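Cell shape-determining protein MreC (Streptococcus pneumoniae, PDB 2QF4) takes part in forming and maintaining cell shape, probably as a part of the elongasome that synthesizes peripheral peptidoglycan. Local coordinates at residues S36-A41 against N122-D127; K72-I77 against G118-F123; T83-I88 against Q102-S107. All blocks are in the same frame, centred on the assembly; numbering follows the deposited sequence. Where two conformers were deposited one is given.

In the fold
The chain, the major extracellular domain of MreC, folds into two six-stranded antiparallel barrels with an alpha-lytic-protease-like architecture. From the N terminus, 36-41 enters strand 40-43 of the first barrel, and contact 1 closes a long loop by bringing it against 122-127, which leads into strand 126-137 of the second. Contact 2 closes a shorter loop between 72-77 and 118-123; it shares Asn-122 and Phe-123 with contact 1, and the Lys-76 to Asp-127 salt bridge joins the two. Contact 3, 83-88 against 102-107, lies within both loops and involves the second barrel alone, about 10 Å from contact 2 and 18 Å from contact 1, centre to centre.

Contact 1: residues S36-A41 against N122-D127; sequences SENMLA and NFNVAD. With EDO (1,2-ethanediol), chain E.
Two hydrogen bonds, both donated by asparagine side chains, join the turn 36-39 to the loop at 122-124. Asn-38 ND2 reaches Asn-124 OD1 at 3.0 Å; the donor lies in the carbonyl plane of Asn-124, but the two amide planes are turned 59° apart and the N-H...O angle is 140°, so the bond is clearly bent. Asn-38 is placed by a first torsion of 75°, which sets CG between its backbone N and carbonyl carbon, and its other amide atom, OD1, is held 2.9 Å from Ser-36 OG by a hydrogen bond within the type I turn. Water 1 reinforces the junction by donating to both Asn-38 O and Asn-124 OD1. The second direct bond, Asn-122 ND2 to Glu-37 O, is longer at 3.3 Å and approaches from above the carbonyl plane. The same ND2 stands over the centre of the Phe-123 ring, 3.3 Å above its plane, so the amide lies over the ring face while its N-H runs to Glu-37 O, nearly in the amide plane.

Carbonyl oxygens also approach the phenyl group itself: Met-39 O lies at its edge, 3.4 Å from Phe-123 CE1. The apolar part is carried by Leu-40, whose two methyls divide the work. CD2 packs on Phe-123 CD1 at 3.6 Å, while CD1 meets Val-125 CG1 at 3.7 Å, the leucine and valine side chains running antiparallel alongside one another.

At the far end, 1,2-ethanediol, probably from the crystallisation liquor, donates from O1 to Asp-127 O. Strand 46-54 backs Leu-40 through Leu-47 and Ser-50, Val-164 of strand 160-166 touches Val-125, and 122-127 leads into strand 126-137 of the second barrel, placing the contact at the junction of the two barrels.

Contact 2: residues K72-I77 against G118-F123; sequences KISVKI and GGLGNF
The start of strand 74-79 in the second antiparallel beta-barrel meets the glycine-rich loop that follows strand 114-118, and Ser-74 is the hub of this strand-to-loop junction. Its carbonyl O accepts a nearly straight bond from Gly-118 N (2.9 Å, 175° at the hydrogen), although the donor stands well above the carbonyl plane. The hydroxyl works separately: with OG opposite the backbone N (chi1 166°), it faces the loop and accepts from Leu-120 N at 3.2 Å. One residue thus holds the loop at two N-H groups, two residues apart. Gly-118 fits closely here, its CA only 3.3 Å from Ser-74 OG. Farther along the loop, Gly-119 and Gly-121 both have positive phi.

Apolar packing is slight: Ile-73 CG1 meets Phe-123 CD2 at 4.0 Å. Waters bridge several of the remaining backbone groups: water 3 accepts from Ser-74 N and Phe-123 N while donating to Leu-120 O. Lys-76 forms a salt bridge with Asp-127, and water 5 accepts from its NZ at 2.9 Å and donates to Gly-118 O.

Contact 3: residues T83-I88 against Q102-S107; sequences TIYGII and QLNSNS
Asn-104 and Tyr-85 run alongside each other in the same direction, the amide turned 77° from the phenol ring so that the two groups stand nearly perpendicular. The asparagine engages both the N-H and the C=O of Tyr-85, with its side chain and its backbone. Its OD1 accepts from Tyr-85 N at 2.9 Å, the donor sitting 60° out of the carbonyl plane, and its backbone N donates to Tyr-85 O, again at 2.9 Å. A first torsion of 81° folds the side chain back over its main chain, which brings OD1 near enough to stand in for a strand carbonyl. Leu-103 CA adds a CA-H...O contact of 3.2 Å to the same Tyr-85 O.

The flanking contacts are van der Waals. Ile-84 CG2 meets Leu-103 CB at 4.0 Å, its CG1 rests on Ser-105 CB at 3.8 Å and its CD1 on Ser-107 CB, while Ile-87 crosses the amide of Gln-102, CD1 lying 3.4 Å from OE1. Ser-105 OG accepts from Ser-107 N, closing an ST turn.

The chemistry implies that 102-107, although no regular strand, continues the pairing of strands 82-92 and 97-101, with a side-chain amide supplying the acceptor that a neighbouring strand's backbone would normally offer.

Contact 1: residues S36-A41 against N122-D127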
loop_
_atom_site.group_PDB
_atom_site.type_symbol
_atom_site.label_atom_id
_atom_site.label_comp_id
_atom_site.label_asym_id
_atom_site.label_seq_id
_atom_site.Cartn_x
_atom_site.Cartn_y
_atom_site.Cartn_z
ATOM N N SER A 36 -6.785 9.156 10.572
ATOM C CA SER A 36 -7.319 9.900 9.426
ATOM C C SER A 36 -7.463 9.000 8.200
ATOM O O SER A 36 -6.819 7.958 8.037
ATOM C CB SER A 36 -6.481 11.171 9.087
ATOM O OG SER A 36 -5.081 10.969 8.939
ATOM N N GLU A 37 -8.290 9.477 7.289
ATOM C CA GLU A 37 -8.652 8.721 6.123
ATOM C C GLU A 37 -7.501 8.699 5.069
ATOM O O GLU A 37 -7.565 7.890 4.150
ATOM C CB GLU A 37 -9.935 9.290 5.441
ATOM C CG GLU A 37 -10.789 10.376 6.109
ATOM C CD GLU A 37 -11.284 10.086 7.509
ATOM O OE1 GLU A 37 -12.240 9.308 7.680
ATOM O OE2 GLU A 37 -10.759 10.720 8.435
ATOM N N ASN A 38 -6.477 9.545 5.186
ATOM C CA ASN A 38 -5.360 9.535 4.238
ATOM C C ASN A 38 -4.318 8.551 4.636
ATOM O O ASN A 38 -3.288 8.497 3.982
ATOM C CB ASN A 38 -4.686 10.959 3.989
ATOM C CG ASN A 38 -3.771 11.474 5.169
ATOM O OD1 ASN A 38 -3.909 11.047 6.314
ATOM N ND2 ASN A 38 -2.827 12.398 4.860
ATOM N N MET A 39 -4.541 7.775 5.728
ATOM C CA MET A 39 -3.468 7.011 6.283
ATOM C C MET A 39 -3.297 5.649 5.658
ATOM O O MET A 39 -4.250 4.953 5.303
ATOM C CB MET A 39 -3.606 6.884 7.808
ATOM C CG MET A 39 -3.376 8.197 8.542
ATOM S SD MET A 39 -3.613 8.000 10.302
ATOM C CE MET A 39 -2.732 9.495 10.877
ATOM N N LEU A 40 -2.033 5.294 5.563
ATOM C CA LEU A 40 -1.580 3.952 5.215
ATOM C C LEU A 40 -1.211 3.226 6.487
ATOM O O LEU A 40 -1.125 3.826 7.547
ATOM C CB LEU A 40 -0.441 4.006 4.199
ATOM C CG LEU A 40 -0.858 4.502 2.797
ATOM C CD1 LEU A 40 0.358 4.607 1.893
ATOM C CD2 LEU A 40 -1.873 3.523 2.174
ATOM N N ALA A 41 -1.050 1.913 6.389
ATOM C CA ALA A 41 -0.811 1.051 7.529
ATOM C C ALA A 41 0.428 0.202 7.286
ATOM O O ALA A 41 0.590 -0.394 6.210
ATOM C CB ALA A 41 -2.036 0.146 7.745
ATOM N N ASN A 122 -5.005 9.898 -2.816
ATOM C CA ASN A 122 -5.520 10.059 -1.468
ATOM C C ASN A 122 -4.556 9.613 -0.392
ATOM O O ASN A 122 -4.456 10.252 0.658
ATOM C CB ASN A 122 -6.843 9.301 -1.311
ATOM C CG ASN A 122 -7.429 9.403 0.127
ATOM O OD1 ASN A 122 -7.909 10.451 0.538
ATOM N ND2 ASN A 122 -7.302 8.327 0.918
ATOM N N PHE A 123 -3.817 8.543 -0.637
ATOM C CA PHE A 123 -2.922 7.948 0.374
ATOM C C PHE A 123 -1.557 8.548 0.142
ATOM O O PHE A 123 -0.641 7.914 -0.320
ATOM C CB PHE A 123 -2.989 6.439 0.270
ATOM C CG PHE A 123 -4.338 5.895 0.658
ATOM C CD1 PHE A 123 -4.697 5.816 1.987
ATOM C CD2 PHE A 123 -5.255 5.509 -0.285
ATOM C CE1 PHE A 123 -5.940 5.386 2.369
ATOM C CE2 PHE A 123 -6.512 5.062 0.098
ATOM C CZ PHE A 123 -6.850 5.008 1.429
ATOM N N ASN A 124 -1.450 9.816 0.517
ATOM C CA ASN A 124 -0.404 10.709 0.041
ATOM C C ASN A 124 0.845 10.723 0.888
ATOM O O ASN A 124 1.366 11.749 1.221
ATOM C CB ASN A 124 -0.960 12.134 -0.198
ATOM C CG ASN A 124 -1.448 12.837 1.046
ATOM O OD1 ASN A 124 -1.746 12.214 2.039
ATOM N ND2 ASN A 124 -1.485 14.167 1.002
ATOM N N VAL A 125 1.362 9.536 1.221
ATOM C CA VAL A 125 2.620 9.391 1.933
ATOM C C VAL A 125 3.538 8.513 1.100
ATOM O O VAL A 125 3.261 7.346 0.883
ATOM C CB VAL A 125 2.476 8.822 3.379
ATOM C CG1 VAL A 125 1.457 7.724 3.458
ATOM C CG2 VAL A 125 3.804 8.410 3.967
ATOM N N ALA A 126 4.647 9.091 0.689
ATOM C CA ALA A 126 5.620 8.442 -0.159
ATOM C C ALA A 126 6.690 7.684 0.629
ATOM O O ALA A 126 6.882 7.912 1.823
ATOM C CB ALA A 126 6.283 9.504 -1.073
ATOM N N ASP A 127 7.365 6.761 -0.059
ATOM C CA ASP A 127 8.621 6.151 0.365
ATOM C C ASP A 127 8.493 5.020 1.374
ATOM O O ASP A 127 9.489 4.497 1.837
ATOM C CB ASP A 127 9.637 7.223 0.846
ATOM C CG ASP A 127 9.907 8.274 -0.206
ATOM O OD1 ASP A 127 10.003 7.971 -1.389
ATOM O OD2 ASP A 127 10.019 9.467 0.159
HETATM C C1 EDO E . 9.251 6.215 5.414
HETATM O O1 EDO E . 9.319 4.851 4.995
HETATM C C2 EDO E . 8.197 6.944 4.594
HETATM O O2 EDO E . 7.251 7.535 5.489
HETATM O O HOH W 1 -1.070 10.340 3.821
#

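Contact 2: residues K72-I77 against G118-F123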
loop_
_atom_site.group_PDB
_atom_site.type_symbol
_atom_site.label_atom_id
_atom_site.label_comp_id
_atom_site.label_asym_id
_atom_site.label_seq_id
_atom_site.Cartn_x
_atom_site.Cartn_y
_atom_site.Cartn_z
ATOM N N LYS A 72 -6.762 2.735 -4.979
ATOM C CA LYS A 72 -5.924 3.613 -5.826
ATOM C C LYS A 72 -4.713 4.096 -5.040
ATOM O O LYS A 72 -4.332 5.267 -5.112
ATOM C CB LYS A 72 -6.741 4.791 -6.385
ATOM C CG LYS A 72 -7.920 4.334 -7.255
ATOM C CD LYS A 72 -8.612 5.505 -7.947
ATOM C CE LYS A 72 -9.884 5.090 -8.735
ATOM N NZ LYS A 72 -11.070 5.021 -7.795
ATOM N N ILE A 73 -4.054 3.161 -4.358
ATOM C CA ILE A 73 -2.868 3.470 -3.605
ATOM C C ILE A 73 -1.713 3.709 -4.571
ATOM O O ILE A 73 -1.346 2.829 -5.350
ATOM C CB ILE A 73 -2.482 2.352 -2.619
ATOM C CG1 ILE A 73 -3.594 2.115 -1.590
ATOM C CG2 ILE A 73 -1.162 2.701 -1.901
ATOM C CD1 ILE A 73 -3.462 0.726 -0.904
ATOM N N SER A 74 -1.143 4.908 -4.526
ATOM C CA SER A 74 -0.014 5.280 -5.366
ATOM C C SER A 74 1.262 4.566 -4.957
ATOM O O SER A 74 1.596 4.539 -3.777
ATOM C CB SER A 74 0.175 6.807 -5.221
ATOM O OG SER A 74 1.423 7.248 -5.739
ATOM N N VAL A 75 1.975 4.008 -5.933
ATOM C CA VAL A 75 3.274 3.390 -5.742
ATOM C C VAL A 75 4.224 3.898 -6.798
ATOM O O VAL A 75 3.830 4.448 -7.814
ATOM C CB VAL A 75 3.192 1.824 -5.784
ATOM C CG1 VAL A 75 2.384 1.331 -4.591
ATOM C CG2 VAL A 75 2.625 1.293 -7.101
ATOM N N LYS A 76 5.498 3.679 -6.512
ATOM C CA LYS A 76 6.537 3.994 -7.467
ATOM C C LYS A 76 7.591 2.899 -7.441
ATOM O O LYS A 76 7.835 2.213 -6.459
ATOM C CB LYS A 76 7.139 5.381 -7.225
ATOM C CG LYS A 76 7.820 5.542 -5.930
ATOM C CD LYS A 76 8.267 6.983 -5.686
ATOM C CE LYS A 76 8.901 7.116 -4.325
ATOM N NZ LYS A 76 9.366 8.521 -4.073
ATOM N N ILE A 77 8.186 2.709 -8.613
ATOM C CA ILE A 77 9.172 1.667 -8.899
ATOM C C ILE A 77 10.457 2.372 -9.325
ATOM O O ILE A 77 10.432 3.220 -10.220
ATOM C CB ILE A 77 8.689 0.767 -10.046
ATOM C CG1 ILE A 77 7.317 0.139 -9.722
ATOM C CG2 ILE A 77 9.706 -0.298 -10.356
ATOM C CD1 ILE A 77 6.621 -0.524 -10.915
ATOM N N GLY A 118 4.127 5.978 -3.506
ATOM C CA GLY A 118 4.387 7.118 -4.356
ATOM C C GLY A 118 3.984 8.462 -3.831
ATOM O O GLY A 118 4.508 9.491 -4.262
ATOM N N GLY A 119 3.029 8.492 -2.914
ATOM C CA GLY A 119 2.536 9.749 -2.326
ATOM C C GLY A 119 1.544 10.545 -3.154
ATOM O O GLY A 119 1.150 11.614 -2.718
ATOM N N LEU A 120 1.073 10.028 -4.278
ATOM C CA LEU A 120 0.052 10.694 -5.064
ATOM C C LEU A 120 -1.315 10.204 -4.623
ATOM O O LEU A 120 -1.460 9.230 -3.884
ATOM C CB LEU A 120 0.278 10.414 -6.551
ATOM C CG LEU A 120 1.630 10.803 -7.126
ATOM C CD1 LEU A 120 1.673 10.430 -8.614
ATOM C CD2 LEU A 120 1.888 12.301 -6.910
ATOM N N GLY A 121 -2.352 10.896 -5.055
ATOM C CA GLY A 121 -3.720 10.497 -4.750
ATOM C C GLY A 121 -4.047 10.674 -3.282
ATOM O O GLY A 121 -3.496 11.526 -2.596
ATOM N N ASN A 122 -5.005 9.898 -2.816
ATOM C CA ASN A 122 -5.520 10.059 -1.468
ATOM C C ASN A 122 -4.556 9.613 -0.392
ATOM O O ASN A 122 -4.456 10.252 0.658
ATOM C CB ASN A 122 -6.843 9.301 -1.311
ATOM C CG ASN A 122 -7.429 9.403 0.127
ATOM O OD1 ASN A 122 -7.909 10.451 0.538
ATOM N ND2 ASN A 122 -7.302 8.327 0.918
ATOM N N PHE A 123 -3.817 8.543 -0.637
ATOM C CA PHE A 123 -2.922 7.948 0.374
ATOM C C PHE A 123 -1.557 8.548 0.142
ATOM O O PHE A 123 -0.641 7.914 -0.320
ATOM C CB PHE A 123 -2.989 6.439 0.270
ATOM C CG PHE A 123 -4.338 5.895 0.658
ATOM C CD1 PHE A 123 -4.697 5.816 1.987
ATOM C CD2 PHE A 123 -5.255 5.509 -0.285
ATOM C CE1 PHE A 123 -5.940 5.386 2.369
ATOM C CE2 PHE A 123 -6.512 5.062 0.098
ATOM C CZ PHE A 123 -6.850 5.008 1.429
HETATM O O HOH W 2 -6.094 7.704 -4.395
HETATM O O HOH W 3 -2.852 7.028 -3.150
HETATM O O HOH W 4 1.217 6.487 -1.798
HETATM O O HOH W 5 7.072 10.225 -4.739
#

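Contact 3: residues T83-I88 against Q102-S107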
loop_
_atom_site.group_PDB
_atom_site.type_symbol
_atom_site.label_atom_id
_atom_site.label_comp_id
_atom_site.label_asym_id
_atom_site.label_seq_id
_atom_site.Cartn_x
_atom_site.Cartn_y
_atom_site.Cartn_z
ATOM N N THR A 83 12.240 6.700 -12.216
ATOM C CA THR A 83 11.113 6.334 -11.358
ATOM C C THR A 83 9.865 6.196 -12.197
ATOM O O THR A 83 9.570 7.069 -13.016
ATOM C CB THR A 83 10.913 7.416 -10.298
ATOM O OG1 THR A 83 12.178 7.696 -9.669
ATOM C CG2 THR A 83 9.933 6.982 -9.251
ATOM N N ILE A 84 9.128 5.116 -11.978
ATOM C CA ILE A 84 7.854 4.842 -12.637
ATOM C C ILE A 84 6.763 4.827 -11.591
ATOM O O ILE A 84 6.871 4.100 -10.608
ATOM C CB ILE A 84 7.883 3.471 -13.374
ATOM C CG1 ILE A 84 9.078 3.335 -14.368
ATOM C CG2 ILE A 84 6.533 3.242 -14.080
ATOM C CD1 ILE A 84 10.290 2.660 -13.829
ATOM N N TYR A 85 5.730 5.627 -11.797
ATOM C CA TYR A 85 4.585 5.665 -10.884
ATOM C C TYR A 85 3.461 4.800 -11.409
ATOM O O TYR A 85 3.253 4.705 -12.618
ATOM C CB TYR A 85 4.103 7.118 -10.722
ATOM C CG TYR A 85 5.005 7.958 -9.836
ATOM C CD1 TYR A 85 6.201 8.470 -10.324
ATOM C CD2 TYR A 85 4.673 8.208 -8.522
ATOM C CE1 TYR A 85 7.051 9.212 -9.505
ATOM C CE2 TYR A 85 5.514 8.967 -7.697
ATOM C CZ TYR A 85 6.710 9.445 -8.193
ATOM O OH TYR A 85 7.541 10.195 -7.388
ATOM N N GLY A 86 2.686 4.238 -10.490
ATOM C CA GLY A 86 1.481 3.487 -10.817
ATOM C C GLY A 86 0.588 3.382 -9.614
ATOM O O GLY A 86 0.769 4.102 -8.636
ATOM N N ILE A 87 -0.395 2.500 -9.684
ATOM C CA ILE A 87 -1.320 2.283 -8.551
ATOM C C ILE A 87 -1.470 0.779 -8.332
ATOM O O ILE A 87 -1.417 -0.022 -9.231
ATOM C CB ILE A 87 -2.715 2.953 -8.649
ATOM C CG1 ILE A 87 -3.440 2.432 -9.902
ATOM C CG2 ILE A 87 -2.578 4.447 -8.719
ATOM C CD1 ILE A 87 -5.004 2.608 -9.843
ATOM N N ILE A 88 -1.725 0.439 -7.083
ATOM C CA ILE A 88 -2.082 -0.929 -6.702
ATOM C C ILE A 88 -3.512 -1.222 -7.144
ATOM O O ILE A 88 -4.414 -0.439 -6.863
ATOM C CB ILE A 88 -1.953 -1.117 -5.205
ATOM C CG1 ILE A 88 -0.481 -1.021 -4.779
ATOM C CG2 ILE A 88 -2.548 -2.461 -4.768
ATOM C CD1 ILE A 88 -0.258 -0.934 -3.265
ATOM N N GLN A 102 -1.510 1.219 -14.394
ATOM C CA GLN A 102 -1.580 2.658 -14.672
ATOM C C GLN A 102 -0.207 3.275 -14.595
ATOM O O GLN A 102 0.010 4.301 -13.959
ATOM C CB GLN A 102 -2.563 3.355 -13.765
ATOM C CG GLN A 102 -3.992 2.843 -13.938
ATOM C CD GLN A 102 -5.053 3.725 -13.281
ATOM O OE1 GLN A 102 -4.751 4.618 -12.522
ATOM N NE2 GLN A 102 -6.281 3.493 -13.646
ATOM N N LEU A 103 0.761 2.634 -15.248
ATOM C CA LEU A 103 2.143 3.099 -15.176
ATOM C C LEU A 103 2.365 4.357 -15.997
ATOM O O LEU A 103 1.876 4.472 -17.102
ATOM C CB LEU A 103 3.065 2.012 -15.683
ATOM C CG LEU A 103 2.928 0.630 -15.022
ATOM C CD1 LEU A 103 3.867 -0.373 -15.744
ATOM C CD2 LEU A 103 3.256 0.723 -13.538
ATOM N N ASN A 104 3.152 5.288 -15.479
ATOM C CA ASN A 104 3.363 6.576 -16.141
ATOM C C ASN A 104 4.531 6.588 -17.104
ATOM O O ASN A 104 4.892 7.634 -17.607
ATOM C CB ASN A 104 3.482 7.742 -15.138
ATOM C CG ASN A 104 4.835 7.862 -14.527
ATOM O OD1 ASN A 104 5.554 6.870 -14.402
ATOM N ND2 ASN A 104 5.187 9.089 -14.107
ATOM N N SER A 105 5.125 5.445 -17.376
ATOM C CA SER A 105 6.362 5.352 -18.166
ATOM C C SER A 105 6.418 4.027 -18.897
ATOM O O SER A 105 5.880 3.026 -18.409
ATOM C CB SER A 105 7.552 5.438 -17.186
ATOM O OG SER A 105 8.788 5.207 -17.755
ATOM N N ASN A 106 7.121 4.024 -20.033
ATOM C CA ASN A 106 7.441 2.777 -20.713
ATOM C C ASN A 106 8.874 2.338 -20.453
ATOM O O ASN A 106 9.387 1.473 -21.162
ATOM C CB ASN A 106 7.144 2.840 -22.205
ATOM C CG ASN A 106 5.790 3.346 -22.453
ATOM O OD1 ASN A 106 4.803 2.815 -21.889
ATOM N ND2 ASN A 106 5.713 4.394 -23.236
ATOM N N SER A 107 9.512 2.898 -19.414
ATOM C CA SER A 107 10.825 2.424 -18.965
ATOM C C SER A 107 10.853 0.930 -18.784
ATOM O O SER A 107 9.881 0.330 -18.302
ATOM C CB SER A 107 11.220 3.023 -17.592
ATOM O OG SER A 107 12.466 2.445 -17.137
HETATM O O HOH W 6 8.036 9.423 -13.247
#